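Local coordinates for protein Pcdhgb2 (Mus musculus, PDB 5SZR) that probably mediates calcium-dependent cell adhesion and may help to establish specific neuronal connections in the brain, here as its extracellular cadherin repeats 3 to 6, at residues 127-132 against 153-158. Residues are numbered along the deposited sequence; the frame is centred on the assembly and turned at random.
Sequences TVIALI and EGFVLK
I129 lays the end of its side chain against the CD1 and CE1 atoms of the F155 ring. Its CD1 methyl is 3.4 Å from F155 CD1 and 3.6 Å from F155 CE1. The two side chains cross at about a right angle, and the methyl meets the ring obliquely. I129 CG2 is anti to the backbone N, while CG1 lies beside that N (chi1 -56°). The extended end of the chain (chi2 179°) then carries CD1 out to the ring. The F155 ring also packs edge-to-face with Y181 and touches V183, both on strand 180-189 of the facing sheet.

A second, looser contact joins I132 and L157. Here I132 CG1 is 4.3 Å from L157 CD2. I132 also packs on V110 and V112 of strand 109-113 and on Y165, all in its own sheet, and on I185 of the facing sheet. Both pairs are purely apolar.

The backbones run in broadly similar directions, 32° apart, but they are not sheet neighbours. The CA atoms of I129 and F155 are 8.9 Å apart, because strand 164-169 lies between the two strands and pairs antiparallel with each. I129 and A130 both make backbone hydrogen bonds to L167 of that middle strand, a classic beta bulge. The contact thus bridges next-but-one strands of one sheet, on the side turned to the other sheet. This is core packing of the Greek-key beta sandwich of a cadherin repeat.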
ATOM      1  N   THR A 127      -2.839 -23.801  -5.792  1.00 54.51           N
ATOM      2  CA  THR A 127      -3.129 -23.981  -4.377  1.00 53.67           C
ATOM      3  C   THR A 127      -4.618 -24.236  -4.178  1.00 53.45           C
ATOM      4  O   THR A 127      -5.463 -23.573  -4.788  1.00 53.83           O
ATOM      5  CB  THR A 127      -2.690 -22.749  -3.582  1.00 55.72           C
ATOM      6  OG1 THR A 127      -1.293 -22.511  -3.800  1.00 56.96           O
ATOM      7  CG2 THR A 127      -2.929 -22.953  -2.091  1.00 56.17           C
ATOM      8  N   VAL A 128      -4.936 -25.208  -3.327  1.00 53.64           N
ATOM      9  CA  VAL A 128      -6.318 -25.632  -3.120  1.00 53.24           C
ATOM     10  C   VAL A 128      -6.968 -24.693  -2.111  1.00 53.76           C
ATOM     11  O   VAL A 128      -6.631 -24.711  -0.925  1.00 55.28           O
ATOM     12  CB  VAL A 128      -6.391 -27.087  -2.650  1.00 52.94           C
ATOM     13  CG1 VAL A 128      -7.839 -27.482  -2.397  1.00 54.25           C
ATOM     14  CG2 VAL A 128      -5.752 -27.997  -3.680  1.00 53.68           C
ATOM     15  N   ILE A 129      -7.909 -23.877  -2.579  1.00 54.26           N
ATOM     16  CA  ILE A 129      -8.556 -22.897  -1.716  1.00 56.04           C
ATOM     17  C   ILE A 129      -9.710 -23.510  -0.943  1.00 57.40           C
ATOM     18  O   ILE A 129      -9.890 -23.224   0.243  1.00 58.15           O
ATOM     19  CB  ILE A 129      -9.035 -21.697  -2.552  1.00 58.43           C
ATOM     20  CG1 ILE A 129      -7.880 -21.086  -3.339  1.00 59.08           C
ATOM     21  CG2 ILE A 129      -9.666 -20.642  -1.656  1.00 58.75           C
ATOM     22  CD1 ILE A 129      -8.317 -19.927  -4.183  1.00 61.39           C
ATOM     23  N   ALA A 130     -10.512 -24.351  -1.593  1.00 60.27           N
ATOM     24  CA  ALA A 130     -11.721 -24.855  -0.964  1.00 57.81           C
ATOM     25  C   ALA A 130     -12.126 -26.156  -1.634  1.00 58.26           C
ATOM     26  O   ALA A 130     -11.793 -26.412  -2.794  1.00 59.49           O
ATOM     27  CB  ALA A 130     -12.858 -23.831  -1.045  1.00 57.47           C
ATOM     28  N   LEU A 131     -12.855 -26.973  -0.882  1.00 57.33           N
ATOM     29  CA  LEU A 131     -13.415 -28.219  -1.380  1.00 56.72           C
ATOM     30  C   LEU A 131     -14.916 -28.041  -1.571  1.00 55.00           C
ATOM     31  O   LEU A 131     -15.608 -27.553  -0.669  1.00 52.77           O
ATOM     32  CB  LEU A 131     -13.111 -29.371  -0.421  1.00 57.84           C
ATOM     33  CG  LEU A 131     -11.613 -29.602  -0.210  1.00 56.60           C
ATOM     34  CD1 LEU A 131     -11.368 -30.690   0.823  1.00 53.48           C
ATOM     35  CD2 LEU A 131     -10.938 -29.945  -1.529  1.00 52.93           C
ATOM     36  N   ILE A 132     -15.407 -28.426  -2.746  1.00 56.97           N
ATOM     37  CA  ILE A 132     -16.785 -28.189  -3.158  1.00 60.37           C
ATOM     38  C   ILE A 132     -17.466 -29.535  -3.380  1.00 63.25           C
ATOM     39  O   ILE A 132     -16.907 -30.416  -4.043  1.00 63.90           O
ATOM     40  CB  ILE A 132     -16.850 -27.342  -4.443  1.00 63.42           C
ATOM     41  CG1 ILE A 132     -15.966 -26.089  -4.324  1.00 63.89           C
ATOM     42  CG2 ILE A 132     -18.289 -26.993  -4.786  1.00 64.94           C
ATOM     43  CD1 ILE A 132     -16.347 -25.161  -3.206  1.00 66.27           C
ATOM     44  N   GLU A 153     -11.159 -13.775 -11.967  1.00 96.68           N
ATOM     45  CA  GLU A 153     -10.258 -13.170 -10.999  1.00 92.97           C
ATOM     46  C   GLU A 153      -9.116 -14.097 -10.607  1.00 89.76           C
ATOM     47  O   GLU A 153      -8.395 -13.807  -9.647  1.00 91.09           O
ATOM     48  CB  GLU A 153     -11.037 -12.731  -9.757  1.00 93.02           C
ATOM     49  CG  GLU A 153     -12.058 -11.638 -10.041  1.00 98.64           C
ATOM     50  CD  GLU A 153     -12.579 -10.974  -8.781  1.00102.05           C
ATOM     51  OE1 GLU A 153     -12.880 -11.694  -7.806  1.00102.14           O
ATOM     52  OE2 GLU A 153     -12.677  -9.728  -8.764  1.00104.93           O
ATOM     53  N   GLY A 154      -8.932 -15.199 -11.325  1.00 86.77           N
ATOM     54  CA  GLY A 154      -7.845 -16.113 -11.070  1.00 81.64           C
ATOM     55  C   GLY A 154      -8.180 -17.326 -10.232  1.00 76.31           C
ATOM     56  O   GLY A 154      -7.320 -17.781  -9.466  1.00 75.56           O
ATOM     57  N   PHE A 155      -9.390 -17.867 -10.349  1.00 71.73           N
ATOM     58  CA  PHE A 155      -9.788 -19.043  -9.589  1.00 69.11           C
ATOM     59  C   PHE A 155     -10.503 -20.012 -10.519  1.00 69.99           C
ATOM     60  O   PHE A 155     -11.388 -19.608 -11.278  1.00 71.24           O
ATOM     61  CB  PHE A 155     -10.684 -18.657  -8.408  1.00 68.69           C
ATOM     62  CG  PHE A 155     -10.108 -17.570  -7.549  1.00 69.76           C
ATOM     63  CD1 PHE A 155      -8.974 -17.801  -6.791  1.00 68.84           C
ATOM     64  CD2 PHE A 155     -10.695 -16.316  -7.503  1.00 72.28           C
ATOM     65  CE1 PHE A 155      -8.434 -16.801  -6.000  1.00 70.25           C
ATOM     66  CE2 PHE A 155     -10.159 -15.310  -6.711  1.00 72.87           C
ATOM     67  CZ  PHE A 155      -9.027 -15.554  -5.959  1.00 71.74           C
ATOM     68  N   VAL A 156     -10.110 -21.282 -10.460  1.00 68.18           N
ATOM     69  CA  VAL A 156     -10.578 -22.303 -11.389  1.00 67.97           C
ATOM     70  C   VAL A 156     -11.088 -23.498 -10.594  1.00 65.28           C
ATOM     71  O   VAL A 156     -10.538 -23.833  -9.539  1.00 62.00           O
ATOM     72  CB  VAL A 156      -9.457 -22.724 -12.365  1.00 68.64           C
ATOM     73  CG1 VAL A 156      -9.912 -23.866 -13.265  1.00 71.82           C
ATOM     74  CG2 VAL A 156      -9.019 -21.538 -13.200  1.00 69.68           C
ATOM     75  N   LEU A 157     -12.150 -24.128 -11.096  1.00 65.73           N
ATOM     76  CA  LEU A 157     -12.707 -25.340 -10.503  1.00 65.43           C
ATOM     77  C   LEU A 157     -12.098 -26.566 -11.170  1.00 65.38           C
ATOM     78  O   LEU A 157     -12.185 -26.719 -12.392  1.00 63.04           O
ATOM     79  CB  LEU A 157     -14.225 -25.375 -10.655  1.00 67.51           C
ATOM     80  CG  LEU A 157     -15.078 -24.661  -9.613  1.00 67.11           C
ATOM     81  CD1 LEU A 157     -16.532 -25.081  -9.775  1.00 59.78           C
ATOM     82  CD2 LEU A 157     -14.577 -24.942  -8.202  1.00 64.87           C
ATOM     83  N   LYS A 158     -11.492 -27.438 -10.372  1.00 65.02           N
ATOM     84  CA  LYS A 158     -10.970 -28.709 -10.851  1.00 70.33           C
ATOM     85  C   LYS A 158     -11.883 -29.824 -10.361  1.00 71.76           C
ATOM     86  O   LYS A 158     -12.219 -29.877  -9.173  1.00 69.10           O
ATOM     87  CB  LYS A 158      -9.537 -28.938 -10.367  1.00 73.02           C
ATOM     88  CG  LYS A 158      -8.572 -27.802 -10.683  1.00 77.17           C
ATOM     89  CD  LYS A 158      -8.248 -27.713 -12.170  1.00 82.02           C
ATOM     90  CE  LYS A 158      -7.101 -26.738 -12.411  1.00 82.13           C
ATOM     91  NZ  LYS A 158      -6.738 -26.615 -13.849  1.00 86.45           N
TER